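Long-range contact in iron-sulfur cluster assembly scaffold protein NifU (Fervidobacterium islandicum, PDB 6A6F), which probably serves as a scaffold or sulfur-transfer protein of the SUF system for assembling iron-sulfur clusters, and binds zinc: residues E86-M95 and V104-K115. Sequence-based numbering, arbitrary orientation.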
# COMPACT_ATOMS: atom_id res chain seq x y z
N GLU A 86 7.21 26.18 -3.35
CA GLU A 86 8.18 26.52 -2.31
C GLU A 86 8.21 25.42 -1.25
O GLU A 86 9.29 25.03 -0.77
CB GLU A 86 7.82 27.88 -1.70
CG GLU A 86 8.72 28.35 -0.55
CD GLU A 86 8.11 29.52 0.22
OE1 GLU A 86 8.71 29.96 1.25
OE2 GLU A 86 7.03 29.99 -0.20
N MET A 87 7.04 24.92 -0.87
CA MET A 87 7.00 23.73 -0.00
C MET A 87 7.77 22.60 -0.59
O MET A 87 8.63 22.02 0.07
CB MET A 87 5.58 23.27 0.19
CG MET A 87 5.10 23.42 1.59
SD MET A 87 3.39 22.81 1.70
CE MET A 87 2.66 24.19 0.86
N MET A 88 7.46 22.30 -1.85
CA MET A 88 8.18 21.25 -2.58
C MET A 88 9.70 21.43 -2.55
O MET A 88 10.44 20.48 -2.27
CB MET A 88 7.68 21.21 -4.01
CG MET A 88 8.24 20.10 -4.87
SD MET A 88 9.81 20.44 -5.74
CE MET A 88 9.60 22.11 -6.29
N LYS A 89 10.17 22.65 -2.84
CA LYS A 89 11.62 22.92 -2.81
C LYS A 89 12.23 22.66 -1.43
O LYS A 89 13.28 22.00 -1.28
CB LYS A 89 11.89 24.37 -3.30
CG LYS A 89 13.37 24.74 -3.42
CD LYS A 89 13.64 26.24 -3.23
CE LYS A 89 13.68 26.61 -1.75
NZ LYS A 89 13.47 28.06 -1.46
N ASN A 90 11.56 23.13 -0.39
CA ASN A 90 11.95 22.79 0.96
C ASN A 90 11.99 21.30 1.29
O ASN A 90 12.91 20.86 2.00
CB ASN A 90 11.06 23.49 1.94
CG ASN A 90 11.52 24.91 2.17
OD1 ASN A 90 12.42 25.14 2.96
ND2 ASN A 90 10.89 25.86 1.49
N ALA A 91 11.04 20.52 0.75
CA ALA A 91 10.93 19.10 1.08
C ALA A 91 12.07 18.35 0.46
O ALA A 91 12.66 17.47 1.10
CB ALA A 91 9.62 18.53 0.60
N GLU A 92 12.37 18.70 -0.79
CA GLU A 92 13.51 18.15 -1.48
C GLU A 92 14.82 18.57 -0.77
O GLU A 92 15.66 17.71 -0.47
CB GLU A 92 13.53 18.56 -2.97
CG GLU A 92 14.69 17.91 -3.71
CD GLU A 92 14.58 17.92 -5.23
OE1 GLU A 92 14.26 18.99 -5.77
OE2 GLU A 92 14.83 16.85 -5.86
N ASN A 93 14.98 19.85 -0.44
CA ASN A 93 16.14 20.27 0.37
C ASN A 93 16.34 19.43 1.63
O ASN A 93 17.46 19.07 1.97
CB ASN A 93 16.09 21.76 0.75
CG ASN A 93 16.39 22.67 -0.43
OD1 ASN A 93 16.73 22.20 -1.51
ND2 ASN A 93 16.24 23.97 -0.23
N MET A 94 15.25 19.15 2.33
CA MET A 94 15.31 18.30 3.53
C MET A 94 15.96 16.96 3.19
O MET A 94 16.87 16.49 3.90
CB MET A 94 13.89 18.08 4.10
CG MET A 94 13.84 17.43 5.48
SD MET A 94 12.21 17.22 6.21
CE MET A 94 11.38 16.33 4.88
N MET A 95 15.50 16.35 2.09
CA MET A 95 15.94 15.03 1.72
C MET A 95 17.40 15.01 1.36
O MET A 95 18.10 14.09 1.72
CB MET A 95 15.13 14.50 0.54
CG MET A 95 13.77 13.96 0.94
SD MET A 95 13.94 12.61 2.11
CE MET A 95 13.33 13.32 3.60
N VAL A 104 7.65 26.42 6.79
CA VAL A 104 7.04 26.12 5.50
C VAL A 104 6.59 24.64 5.45
O VAL A 104 5.57 24.33 4.87
CB VAL A 104 8.04 26.41 4.36
CG1 VAL A 104 7.54 25.86 3.03
CG2 VAL A 104 8.30 27.91 4.24
N LEU A 105 7.35 23.74 6.08
CA LEU A 105 7.09 22.31 5.95
C LEU A 105 5.99 21.81 6.83
O LEU A 105 5.29 20.88 6.45
CB LEU A 105 8.35 21.48 6.16
CG LEU A 105 9.31 21.63 4.98
CD1 LEU A 105 10.48 20.66 5.10
CD2 LEU A 105 8.61 21.52 3.61
N GLY A 106 5.88 22.38 8.02
CA GLY A 106 4.99 21.88 9.04
C GLY A 106 5.16 20.38 9.30
O GLY A 106 6.29 19.91 9.58
N PRO A 107 4.05 19.61 9.21
CA PRO A 107 4.14 18.17 9.53
C PRO A 107 4.95 17.37 8.48
O PRO A 107 5.25 16.22 8.71
CB PRO A 107 2.66 17.74 9.55
CG PRO A 107 2.03 18.62 8.55
CD PRO A 107 2.70 19.97 8.78
N ILE A 108 5.31 17.97 7.35
CA ILE A 108 6.14 17.31 6.38
C ILE A 108 7.50 16.99 7.04
O ILE A 108 8.19 16.03 6.63
CB ILE A 108 6.29 18.12 5.09
CG1 ILE A 108 4.93 18.37 4.46
CG2 ILE A 108 7.21 17.42 4.08
CD1 ILE A 108 4.95 19.47 3.41
N ILE A 109 7.84 17.72 8.10
CA ILE A 109 9.04 17.42 8.89
C ILE A 109 9.03 16.00 9.49
O ILE A 109 10.08 15.45 9.82
CB ILE A 109 9.28 18.47 10.01
CG1 ILE A 109 10.72 18.41 10.50
CG2 ILE A 109 8.38 18.30 11.19
CD1 ILE A 109 11.70 18.94 9.49
N ASN A 110 7.85 15.39 9.59
CA ASN A 110 7.78 14.03 10.10
C ASN A 110 8.50 13.00 9.21
O ASN A 110 8.87 11.96 9.68
CB ASN A 110 6.32 13.69 10.43
CG ASN A 110 5.82 14.47 11.63
OD1 ASN A 110 6.46 14.44 12.65
ND2 ASN A 110 4.74 15.22 11.50
N PHE A 111 8.83 13.35 7.96
CA PHE A 111 9.57 12.50 7.09
C PHE A 111 11.10 12.68 7.12
O PHE A 111 11.79 12.02 6.36
CB PHE A 111 9.09 12.75 5.66
CG PHE A 111 7.65 12.38 5.44
CD1 PHE A 111 7.32 11.06 5.16
CD2 PHE A 111 6.65 13.32 5.53
CE1 PHE A 111 6.02 10.68 4.97
CE2 PHE A 111 5.31 12.96 5.33
CZ PHE A 111 5.00 11.63 5.06
N TYR A 112 11.60 13.58 7.96
CA TYR A 112 13.03 13.90 8.08
C TYR A 112 13.89 12.65 8.05
O TYR A 112 14.82 12.57 7.31
CB TYR A 112 13.29 14.69 9.38
CG TYR A 112 14.71 15.13 9.54
CD1 TYR A 112 15.17 16.26 8.91
CD2 TYR A 112 15.63 14.37 10.28
CE1 TYR A 112 16.47 16.68 9.03
CE2 TYR A 112 16.94 14.77 10.41
CZ TYR A 112 17.35 15.93 9.80
OH TYR A 112 18.64 16.33 9.89
N ASP A 113 13.52 11.66 8.83
CA ASP A 113 14.33 10.44 8.93
C ASP A 113 14.50 9.64 7.65
O ASP A 113 15.45 8.84 7.52
CB ASP A 113 13.73 9.49 9.93
CG ASP A 113 14.45 9.52 11.22
OD1 ASP A 113 15.63 9.05 11.21
OD2 ASP A 113 13.86 9.98 12.22
N VAL A 114 13.61 9.84 6.71
CA VAL A 114 13.69 9.10 5.48
C VAL A 114 14.98 9.39 4.72
O VAL A 114 15.47 8.55 3.95
CB VAL A 114 12.43 9.40 4.63
CG1 VAL A 114 12.54 8.75 3.26
CG2 VAL A 114 11.20 8.92 5.39
N LYS A 115 15.52 10.60 4.89
CA LYS A 115 16.72 10.99 4.19
C LYS A 115 17.93 10.08 4.50
O LYS A 115 18.89 10.06 3.76
CB LYS A 115 17.07 12.44 4.52
CG LYS A 115 17.69 12.62 5.89
CD LYS A 115 18.05 14.08 6.14
CE LYS A 115 19.03 14.18 7.30
NZ LYS A 115 19.72 15.49 7.20
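Met94 reaches Ile108, Ile109 and Tyr112 because its CG stands anti to the backbone N (chi1 -169°) and its chain bends only at the last torsion (chi3 54°). SD then lies 3.7 Å from Ile109 CD1, the two side chains crossing at about a right angle. CE turns inward to Ile108 O, and CG rests obliquely on Tyr112 CD1. The sulfur is 5.4 Å from the centroid of the Tyr112 ring and at its edge, a Met-aromatic contact. Lys115 CD lies over one face of this ring, offset toward the rim, and Lys115 NZ donates to Tyr112 OH. Met95 bends at both chi2 and chi3, which brings its CE to 3.4 Å from Phe111 O.

At the other end, Leu105 is a knob in a hole formed by Met87, Asn90, Ala91 and Met94. Its CD2 sits 3.6 Å from Asn90 CB. Val104 CG1 lies between Asn90 ND2 and Met87 CG, 3.7 Å from each. The Asn90 amide is held at both ends: OD1 accepts from Asp101 N, and ND2 donates to Glu86 O at 2.9 Å. That carbonyl also takes Asn90 N, from the opposite face of its plane. With an alanine in place of Asn90, Asp101 N would probably lose its acceptor, Glu86 O its side-chain donor, and a gap would open beside Val104 CG1.

No hydrogen bond joins the segments; the contact is mainly apolar packing within the NifU-like fold. It packs most of helix 81-95 alongside the end of helix 102-105 and the 3-10 segment 107-115, which run in the same direction because the connecting loop brings the chain back to the start. Phe100, in the connecting loop, touches Asn90, Met94 and Ile109. Val71 of helix 63-76 packs on Ile108 and Phe111, while helix 118-135 brings Trp128 to Ile108 and Phe124 to Met95 and Phe111.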